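PDB 4GL8: oligopeptide ABC transporter OppAIV from Borrelia burgdorferi B31, which probably binds oligopeptides in the periplasm as the solute-binding component of an ABC transporter that carries peptides across the membrane. Local coordinates for residues A[64-69]-A[519-524]; A[72-77]-A[172-177]. One frame throughout, in Å; residues are numbered along the deposited sequence. Where two conformers were deposited one is given.

Interaction 1 (A[64-69]-A[519-524]); sequences ILDGDP and RFNLSE
Strand 65-67 and the residues that follow it run beside the loop 519-524, the backbones coming closest where the CA atoms of P69 and F520 lie 5.3 Å apart and those of G67 and R519 5.8 Å, with no direct hydrogen bond between the segments. P69 makes the largest single contribution. The CG corner of its ring meets two side chains: N521 CB at 4.0 Å, and E524 OE1 at 3.3 Å. The E524 chain, extended beyond CG, crosses the proline ring at about a right angle, while its OE2 forms a salt bridge with R75 on the neighbouring strand 74-84. On the backbone side, P69 CA rests 3.7 Å from R519 O. At the other end the aliphatic part of R519 passes G67, with R519 CD 4.3 Å from G67 CA, and carries the guanidinium group on to D175.

A water molecule supplies the polar link: it donates to G67 O over 2.6 Å and accepts a weak bond from N521 ND2. With its CG anti to the backbone N (chi1 -167°), N521 turns OD1 to face S523 OG, doubtfully close, and S523 N, a weak donor, while ND2 is presented to the water. D66 OD2 comes 3.9 Å from N521 ND2, the side chains crossing at about a right angle, and makes a long, weak ion pair with R75. Proline packing, the R519 chain on G67 and one shared water thus join the loop before strand 526-527 to the edge of the five-stranded antiparallel sheet, while R519, E524 and D68 find their main polar partners in D175, R75 and the backbone N of R70.

Interaction 2 (A[72-77]-A[172-177]); sequences GGYRPG and YFLDML
Y74 of strand 74-84, in a five-stranded antiparallel sheet, meets L174 with a ring face and D175 with a ring edge, both on the short helix 173-176, a strand-to-helix contact within the fold of a family 5 solute-binding protein. The backbones come nearest between Y74 and D175, whose CA atoms are 5.6 Å apart.

The apolar part is a CH-pi contact. L174 CB sits over one face of the Y74 ring, 4.2 Å from its centroid and only 13° off the ring normal. Farther along the same leucine, CD1 reaches the phenol end of the tyrosine, 3.8 Å from Y74 OH. The ring takes up this position because CG of Y74 lies between the backbone N and the carbonyl carbon (chi1 61°), which swings it from the strand toward the helix. Around this pair, L65 of the adjoining strand touches both Y74 and L174, and Y91 and F93 of strand 90-95 also pack on L174, so the leucine is set among side chains from three strands of the sheet.

The polar part centres on D175, whose OD1 lies at the edge of the tyrosine ring instead of over a face. This oxygen is near the ring plane, 3.6 Å from Y74 CD2, with the ring and carboxylate planes 57° apart. It also approaches the backbone at G73 C, 3.7 Å away, and forms a salt bridge with R519; the nearby positive charge probably stabilises the buried carboxylate as an anion. D175 OD2 accepts a hydrogen bond from the backbone N of A432, and a water bridges the segments by donating to both D175 OD2 at 2.9 Å and G72 O at 2.8 Å.

How the interactions relate
The two contacts lie on the same side of the chain's centre, their own centres 10 Å apart, and meet on neighbouring strands of one antiparallel sheet. Along the sequence the order is 64-69, 72-77, 172-177, 519-524, so interaction 1 spans the longer separation and encloses interaction 2. Two salt bridges run between them, both from residues of 519-524. Strands 65-67 and 74-84, the first two of the sheet, thus meet the loop before strand 526-527 and helix 173-176, and loop and helix are themselves joined directly. Residues 519-524, far along the chain, are in this way anchored to the sheet and helix near its beginning.

Interaction 1 (A[64-69]-A[519-524])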
ATOM      1  N   ILE A  64       3.675   3.458 -16.955  1.00 18.51           N
ATOM      2  CA  ILE A  64       4.767   3.612 -17.910  0.77 18.99           C
ATOM      3  C   ILE A  64       5.523   2.272 -17.901  1.00 19.53           C
ATOM      4  O   ILE A  64       5.930   1.752 -18.954  1.00 19.55           O
ATOM      5  CB  ILE A  64       5.658   4.836 -17.583  0.77 18.48           C
ATOM      6  CG1 ILE A  64       4.860   6.140 -17.772  0.77 18.47           C
ATOM      7  CG2 ILE A  64       6.862   4.872 -18.503  0.77 18.77           C
ATOM      8  CD1 ILE A  64       5.478   7.361 -17.110  0.77 18.24           C
ATOM      9  N   LEU A  65       5.686   1.726 -16.711  1.00 19.74           N
ATOM     10  CA  LEU A  65       6.098   0.380 -16.535  1.00 21.48           C
ATOM     11  C   LEU A  65       4.897  -0.289 -15.896  1.00 21.85           C
ATOM     12  O   LEU A  65       4.063   0.378 -15.298  1.00 21.49           O
ATOM     13  CB  LEU A  65       7.302   0.268 -15.626  1.00 22.29           C
ATOM     14  CG  LEU A  65       8.587   0.983 -16.005  1.00 23.46           C
ATOM     15  CD1 LEU A  65       9.748   0.272 -15.350  1.00 24.35           C
ATOM     16  CD2 LEU A  65       8.809   1.035 -17.496  1.00 24.74           C
ATOM     17  N   ASP A  66       4.828  -1.598 -16.041  1.00 22.82           N
ATOM     18  CA  ASP A  66       3.737  -2.409 -15.586  1.00 24.35           C
ATOM     19  C   ASP A  66       4.351  -3.340 -14.535  1.00 25.51           C
ATOM     20  O   ASP A  66       5.579  -3.470 -14.454  1.00 25.64           O
ATOM     21  CB  ASP A  66       3.243  -3.204 -16.810  1.00 27.13           C
ATOM     22  CG  ASP A  66       1.940  -3.971 -16.579  1.00 29.23           C
ATOM     23  OD1 ASP A  66       1.095  -3.548 -15.763  1.00 31.69           O
ATOM     24  OD2 ASP A  66       1.743  -5.003 -17.266  1.00 33.21           O
ATOM     25  N   GLY A  67       3.506  -3.977 -13.728  1.00 25.73           N
ATOM     26  CA  GLY A  67       3.956  -4.918 -12.721  1.00 25.74           C
ATOM     27  C   GLY A  67       4.271  -6.230 -13.388  1.00 27.20           C
ATOM     28  O   GLY A  67       3.639  -6.618 -14.380  1.00 26.80           O
ATOM     29  N   ASP A  68       5.269  -6.909 -12.844  1.00 27.03           N
ATOM     30  CA  ASP A  68       5.643  -8.206 -13.315  1.00 27.99           C
ATOM     31  C   ASP A  68       4.996  -9.244 -12.412  1.00 27.94           C
ATOM     32  O   ASP A  68       5.456  -9.448 -11.291  1.00 26.82           O
ATOM     33  CB  ASP A  68       7.166  -8.362 -13.318  1.00 29.46           C
ATOM     34  CG  ASP A  68       7.613  -9.665 -13.953  1.00 30.82           C
ATOM     35  OD1 ASP A  68       8.707  -9.695 -14.534  1.00 31.63           O
ATOM     36  OD2 ASP A  68       6.865 -10.655 -13.893  1.00 32.65           O
ATOM     37  N   PRO A  69       3.952  -9.939 -12.921  1.00 28.23           N
ATOM     38  CA  PRO A  69       3.189 -10.827 -12.054  1.00 28.54           C
ATOM     39  C   PRO A  69       3.984 -12.014 -11.550  1.00 29.01           C
ATOM     40  O   PRO A  69       3.616 -12.612 -10.559  1.00 28.74           O
ATOM     41  CB  PRO A  69       2.002 -11.268 -12.927  1.00 28.83           C
ATOM     42  CG  PRO A  69       2.400 -10.983 -14.326  1.00 28.72           C
ATOM     43  CD  PRO A  69       3.417  -9.892 -14.294  1.00 27.59           C
ATOM     44  N   ARG A 519       1.588  -7.725  -6.703  1.00 22.81           N
ATOM     45  CA  ARG A 519       1.310  -7.045  -7.974  1.00 22.88           C
ATOM     46  C   ARG A 519       0.714  -8.078  -8.910  1.00 23.29           C
ATOM     47  O   ARG A 519       1.438  -8.905  -9.457  1.00 23.63           O
ATOM     48  CB  ARG A 519       2.572  -6.445  -8.557  1.00 22.48           C
ATOM     49  CG  ARG A 519       2.894  -5.062  -8.001  1.00 22.00           C
ATOM     50  CD  ARG A 519       4.275  -4.612  -8.474  1.00 22.14           C
ATOM     51  NE  ARG A 519       4.651  -3.315  -7.915  1.00 21.62           N
ATOM     52  CZ  ARG A 519       5.810  -2.694  -8.135  1.00 20.85           C
ATOM     53  NH1 ARG A 519       6.741  -3.235  -8.918  1.00 21.52           N
ATOM     54  NH2 ARG A 519       6.040  -1.538  -7.558  1.00 20.23           N
ATOM     55  N   PHE A 520      -0.605  -8.071  -9.043  1.00 23.66           N
ATOM     56  CA  PHE A 520      -1.277  -9.065  -9.860  1.00 23.87           C
ATOM     57  C   PHE A 520      -1.838  -8.533 -11.151  1.00 23.23           C
ATOM     58  O   PHE A 520      -2.449  -7.462 -11.167  1.00 22.37           O
ATOM     59  CB  PHE A 520      -2.419  -9.712  -9.085  1.00 24.15           C
ATOM     60  CG  PHE A 520      -1.999 -10.270  -7.776  1.00 24.51           C
ATOM     61  CD1 PHE A 520      -0.945 -11.176  -7.700  1.00 24.23           C
ATOM     62  CD2 PHE A 520      -2.633  -9.885  -6.610  1.00 24.15           C
ATOM     63  CE1 PHE A 520      -0.540 -11.691  -6.486  1.00 23.83           C
ATOM     64  CE2 PHE A 520      -2.230 -10.410  -5.406  1.00 24.83           C
ATOM     65  CZ  PHE A 520      -1.190 -11.314  -5.345  1.00 24.36           C
ATOM     66  N   ASN A 521      -1.663  -9.335 -12.204  1.00 23.07           N
ATOM     67  CA  ASN A 521      -2.256  -9.113 -13.522  1.00 24.24           C
ATOM     68  C   ASN A 521      -3.271 -10.230 -13.816  1.00 23.98           C
ATOM     69  O   ASN A 521      -2.934 -11.329 -14.340  1.00 23.86           O
ATOM     70  CB  ASN A 521      -1.166  -9.086 -14.591  1.00 25.50           C
ATOM     71  CG  ASN A 521      -1.662  -8.559 -15.923  1.00 27.48           C
ATOM     72  OD1 ASN A 521      -2.849  -8.687 -16.301  1.00 27.98           O
ATOM     73  ND2 ASN A 521      -0.748  -7.961 -16.654  1.00 27.52           N
ATOM     74  N   LEU A 522      -4.516  -9.960 -13.446  1.00 22.86           N
ATOM     75  CA  LEU A 522      -5.554 -10.955 -13.547  1.00 23.43           C
ATOM     76  C   LEU A 522      -5.919 -11.216 -15.019  1.00 23.79           C
ATOM     77  O   LEU A 522      -6.531 -12.216 -15.307  1.00 23.55           O
ATOM     78  CB  LEU A 522      -6.777 -10.551 -12.719  1.00 23.59           C
ATOM     79  CG  LEU A 522      -6.515 -10.266 -11.235  1.00 23.75           C
ATOM     80  CD1 LEU A 522      -7.796  -9.816 -10.557  1.00 24.66           C
ATOM     81  CD2 LEU A 522      -5.946 -11.462 -10.505  1.00 23.91           C
ATOM     82  N   SER A 523      -5.529 -10.333 -15.942  1.00 23.77           N
ATOM     83  CA  SER A 523      -5.740 -10.579 -17.380  1.00 25.04           C
ATOM     84  C   SER A 523      -4.956 -11.774 -17.912  1.00 26.41           C
ATOM     85  O   SER A 523      -5.270 -12.262 -18.991  1.00 25.89           O
ATOM     86  CB  SER A 523      -5.384  -9.369 -18.230  1.00 24.84           C
ATOM     87  OG  SER A 523      -3.988  -9.301 -18.412  1.00 24.36           O
ATOM     88  N   GLU A 524      -3.928 -12.212 -17.174  1.00 26.98           N
ATOM     89  CA  GLU A 524      -3.153 -13.390 -17.550  1.00 28.62           C
ATOM     90  C   GLU A 524      -3.819 -14.691 -17.091  1.00 29.48           C
ATOM     91  O   GLU A 524      -3.292 -15.787 -17.358  1.00 30.10           O
ATOM     92  CB  GLU A 524      -1.730 -13.287 -17.000  1.00 29.41           C
ATOM     93  CG  GLU A 524      -0.957 -12.149 -17.660  1.00 31.46           C
ATOM     94  CD  GLU A 524       0.528 -12.142 -17.332  1.00 33.24           C
ATOM     95  OE1 GLU A 524       0.970 -13.013 -16.532  1.00 34.42           O
ATOM     96  OE2 GLU A 524       1.246 -11.252 -17.868  1.00 33.25           O
TER
HETATM   97  O   HOH W   1       1.085  -6.349 -14.900  1.00 34.51           O

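Interaction 2 (A[72-77]-A[172-177])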
ATOM      1  N   GLY A  72       6.997  -9.871  -8.978  1.00 26.56           N
ATOM      2  CA  GLY A  72       6.615  -8.735  -8.160  1.00 25.97           C
ATOM      3  C   GLY A  72       7.442  -7.510  -8.484  1.00 24.68           C
ATOM      4  O   GLY A  72       7.257  -6.469  -7.844  1.00 24.27           O
ATOM      5  N   GLY A  73       8.324  -7.613  -9.489  1.00 23.51           N
ATOM      6  CA  GLY A  73       9.083  -6.452  -9.976  1.00 23.01           C
ATOM      7  C   GLY A  73       8.280  -5.651 -11.018  1.00 22.00           C
ATOM      8  O   GLY A  73       7.060  -5.599 -10.946  1.00 21.14           O
ATOM      9  N   TYR A  74       8.984  -5.070 -11.994  1.00 21.75           N
ATOM     10  CA  TYR A  74       8.390  -4.275 -13.080  1.00 21.78           C
ATOM     11  C   TYR A  74       8.756  -4.848 -14.444  1.00 22.34           C
ATOM     12  O   TYR A  74       9.646  -5.665 -14.559  1.00 21.94           O
ATOM     13  CB  TYR A  74       8.901  -2.828 -13.018  1.00 21.47           C
ATOM     14  CG  TYR A  74      10.394  -2.730 -13.171  1.00 22.13           C
ATOM     15  CD1 TYR A  74      10.976  -2.719 -14.421  1.00 23.03           C
ATOM     16  CD2 TYR A  74      11.228  -2.729 -12.060  1.00 23.28           C
ATOM     17  CE1 TYR A  74      12.349  -2.662 -14.571  1.00 24.22           C
ATOM     18  CE2 TYR A  74      12.616  -2.693 -12.193  1.00 23.87           C
ATOM     19  CZ  TYR A  74      13.162  -2.642 -13.459  1.00 24.73           C
ATOM     20  OH  TYR A  74      14.531  -2.594 -13.627  1.00 27.99           O
ATOM     21  N   ARG A  75       8.080  -4.378 -15.482  1.00 23.69           N
ATOM     22  CA  ARG A  75       8.367  -4.786 -16.866  1.00 24.63           C
ATOM     23  C   ARG A  75       7.737  -3.740 -17.791  1.00 23.99           C
ATOM     24  O   ARG A  75       7.020  -2.840 -17.301  1.00 23.13           O
ATOM     25  CB  ARG A  75       7.819  -6.203 -17.155  1.00 26.88           C
ATOM     26  CG  ARG A  75       6.291  -6.296 -17.114  1.00 27.69           C
ATOM     27  CD  ARG A  75       5.797  -7.651 -17.595  1.00 29.29           C
ATOM     28  NE  ARG A  75       4.346  -7.706 -17.565  1.00 30.35           N
ATOM     29  CZ  ARG A  75       3.609  -8.808 -17.662  1.00 32.76           C
ATOM     30  NH1 ARG A  75       4.161 -10.000 -17.764  1.00 34.00           N
ATOM     31  NH2 ARG A  75       2.290  -8.704 -17.610  1.00 34.94           N
ATOM     32  N   PRO A  76       8.017  -3.828 -19.114  1.00 24.04           N
ATOM     33  CA  PRO A  76       7.557  -2.759 -19.988  1.00 23.74           C
ATOM     34  C   PRO A  76       6.061  -2.654 -19.874  1.00 23.12           C
ATOM     35  O   PRO A  76       5.386  -3.666 -19.709  1.00 22.15           O
ATOM     36  CB  PRO A  76       7.969  -3.236 -21.393  1.00 25.09           C
ATOM     37  CG  PRO A  76       9.149  -4.119 -21.156  1.00 25.91           C
ATOM     38  CD  PRO A  76       8.854  -4.810 -19.840  1.00 25.31           C
ATOM     39  N   GLY A  77       5.571  -1.421 -19.897  1.00 22.37           N
ATOM     40  CA  GLY A  77       4.146  -1.131 -19.899  1.00 21.89           C
ATOM     41  C   GLY A  77       3.860  -0.219 -21.074  1.00 21.86           C
ATOM     42  O   GLY A  77       4.043  -0.618 -22.216  1.00 21.86           O
ATOM     43  N   TYR A 172      15.662   2.583  -7.365  1.00 25.09           N
ATOM     44  CA  TYR A 172      14.296   2.050  -7.332  1.00 24.81           C
ATOM     45  C   TYR A 172      13.250   2.898  -8.079  1.00 22.65           C
ATOM     46  O   TYR A 172      12.066   2.601  -8.045  1.00 21.40           O
ATOM     47  CB  TYR A 172      13.846   1.866  -5.874  1.00 25.29           C
ATOM     48  CG  TYR A 172      14.121   3.055  -5.011  1.00 25.63           C
ATOM     49  CD1 TYR A 172      15.317   3.162  -4.330  1.00 26.90           C
ATOM     50  CD2 TYR A 172      13.203   4.094  -4.903  1.00 25.51           C
ATOM     51  CE1 TYR A 172      15.595   4.267  -3.545  1.00 27.36           C
ATOM     52  CE2 TYR A 172      13.459   5.193  -4.100  1.00 25.88           C
ATOM     53  CZ  TYR A 172      14.668   5.266  -3.425  1.00 27.09           C
ATOM     54  OH  TYR A 172      14.966   6.352  -2.651  1.00 28.68           O
ATOM     55  N   PHE A 173      13.650   3.968  -8.745  1.00 22.36           N
ATOM     56  CA  PHE A 173      12.658   4.754  -9.531  1.00 20.45           C
ATOM     57  C   PHE A 173      11.819   3.920 -10.534  1.00 20.36           C
ATOM     58  O   PHE A 173      10.581   4.027 -10.597  1.00 20.01           O
ATOM     59  CB  PHE A 173      13.351   5.882 -10.276  1.00 20.21           C
ATOM     60  CG  PHE A 173      12.424   6.708 -11.108  1.00 19.55           C
ATOM     61  CD1 PHE A 173      11.379   7.399 -10.516  1.00 19.31           C
ATOM     62  CD2 PHE A 173      12.584   6.784 -12.485  1.00 19.97           C
ATOM     63  CE1 PHE A 173      10.516   8.162 -11.276  1.00 18.84           C
ATOM     64  CE2 PHE A 173      11.721   7.545 -13.252  1.00 19.71           C
ATOM     65  CZ  PHE A 173      10.688   8.243 -12.633  1.00 19.19           C
ATOM     66  N   LEU A 174      12.460   3.096 -11.341  1.00 20.02           N
ATOM     67  CA  LEU A 174      11.692   2.284 -12.284  1.00 20.53           C
ATOM     68  C   LEU A 174      10.581   1.465 -11.584  1.00 20.74           C
ATOM     69  O   LEU A 174       9.444   1.403 -12.048  1.00 20.60           O
ATOM     70  CB  LEU A 174      12.610   1.368 -13.120  1.00 21.69           C
ATOM     71  CG  LEU A 174      13.672   2.065 -13.984  1.00 22.61           C
ATOM     72  CD1 LEU A 174      14.712   1.107 -14.560  1.00 23.54           C
ATOM     73  CD2 LEU A 174      12.994   2.824 -15.120  1.00 23.45           C
ATOM     74  N   ASP A 175      10.897   0.854 -10.456  1.00 21.15           N
ATOM     75  CA  ASP A 175       9.926  -0.007  -9.794  1.00 22.15           C
ATOM     76  C   ASP A 175       8.761   0.836  -9.232  1.00 22.15           C
ATOM     77  O   ASP A 175       7.623   0.401  -9.157  1.00 22.20           O
ATOM     78  CB  ASP A 175      10.622  -0.811  -8.700  1.00 22.73           C
ATOM     79  CG  ASP A 175       9.757  -1.893  -8.174  1.00 23.31           C
ATOM     80  OD1 ASP A 175       9.407  -2.798  -8.952  1.00 23.09           O
ATOM     81  OD2 ASP A 175       9.399  -1.823  -6.994  1.00 24.16           O
ATOM     82  N   MET A 176       9.088   2.078  -8.931  1.00 21.89           N
ATOM     83  CA  MET A 176       8.199   3.103  -8.422  1.00 22.28           C
ATOM     84  C   MET A 176       7.121   3.501  -9.440  1.00 20.44           C
ATOM     85  O   MET A 176       5.992   3.846  -9.071  1.00 20.18           O
ATOM     86  CB  MET A 176       9.115   4.286  -8.090  1.00 24.12           C
ATOM     87  CG  MET A 176       8.585   5.411  -7.284  1.00 27.21           C
ATOM     88  SD  MET A 176      10.034   6.328  -6.665  1.00 30.54           S
ATOM     89  CE  MET A 176       9.160   7.069  -5.304  1.00 32.54           C
ATOM     90  N   LEU A 177       7.460   3.451 -10.727  1.00 18.98           N
ATOM     91  CA  LEU A 177       6.534   3.808 -11.782  1.00 17.74           C
ATOM     92  C   LEU A 177       5.305   2.909 -11.895  1.00 17.81           C
ATOM     93  O   LEU A 177       4.328   3.277 -12.584  1.00 17.47           O
ATOM     94  CB  LEU A 177       7.238   3.900 -13.130  1.00 17.67           C
ATOM     95  CG  LEU A 177       8.179   5.066 -13.315  1.00 17.72           C
ATOM     96  CD1 LEU A 177       8.980   4.896 -14.620  1.00 18.36           C
ATOM     97  CD2 LEU A 177       7.418   6.395 -13.309  1.00 17.66           C
TER
HETATM   98  O   HOH W   2       8.338  -4.450  -6.303  1.00 26.73           O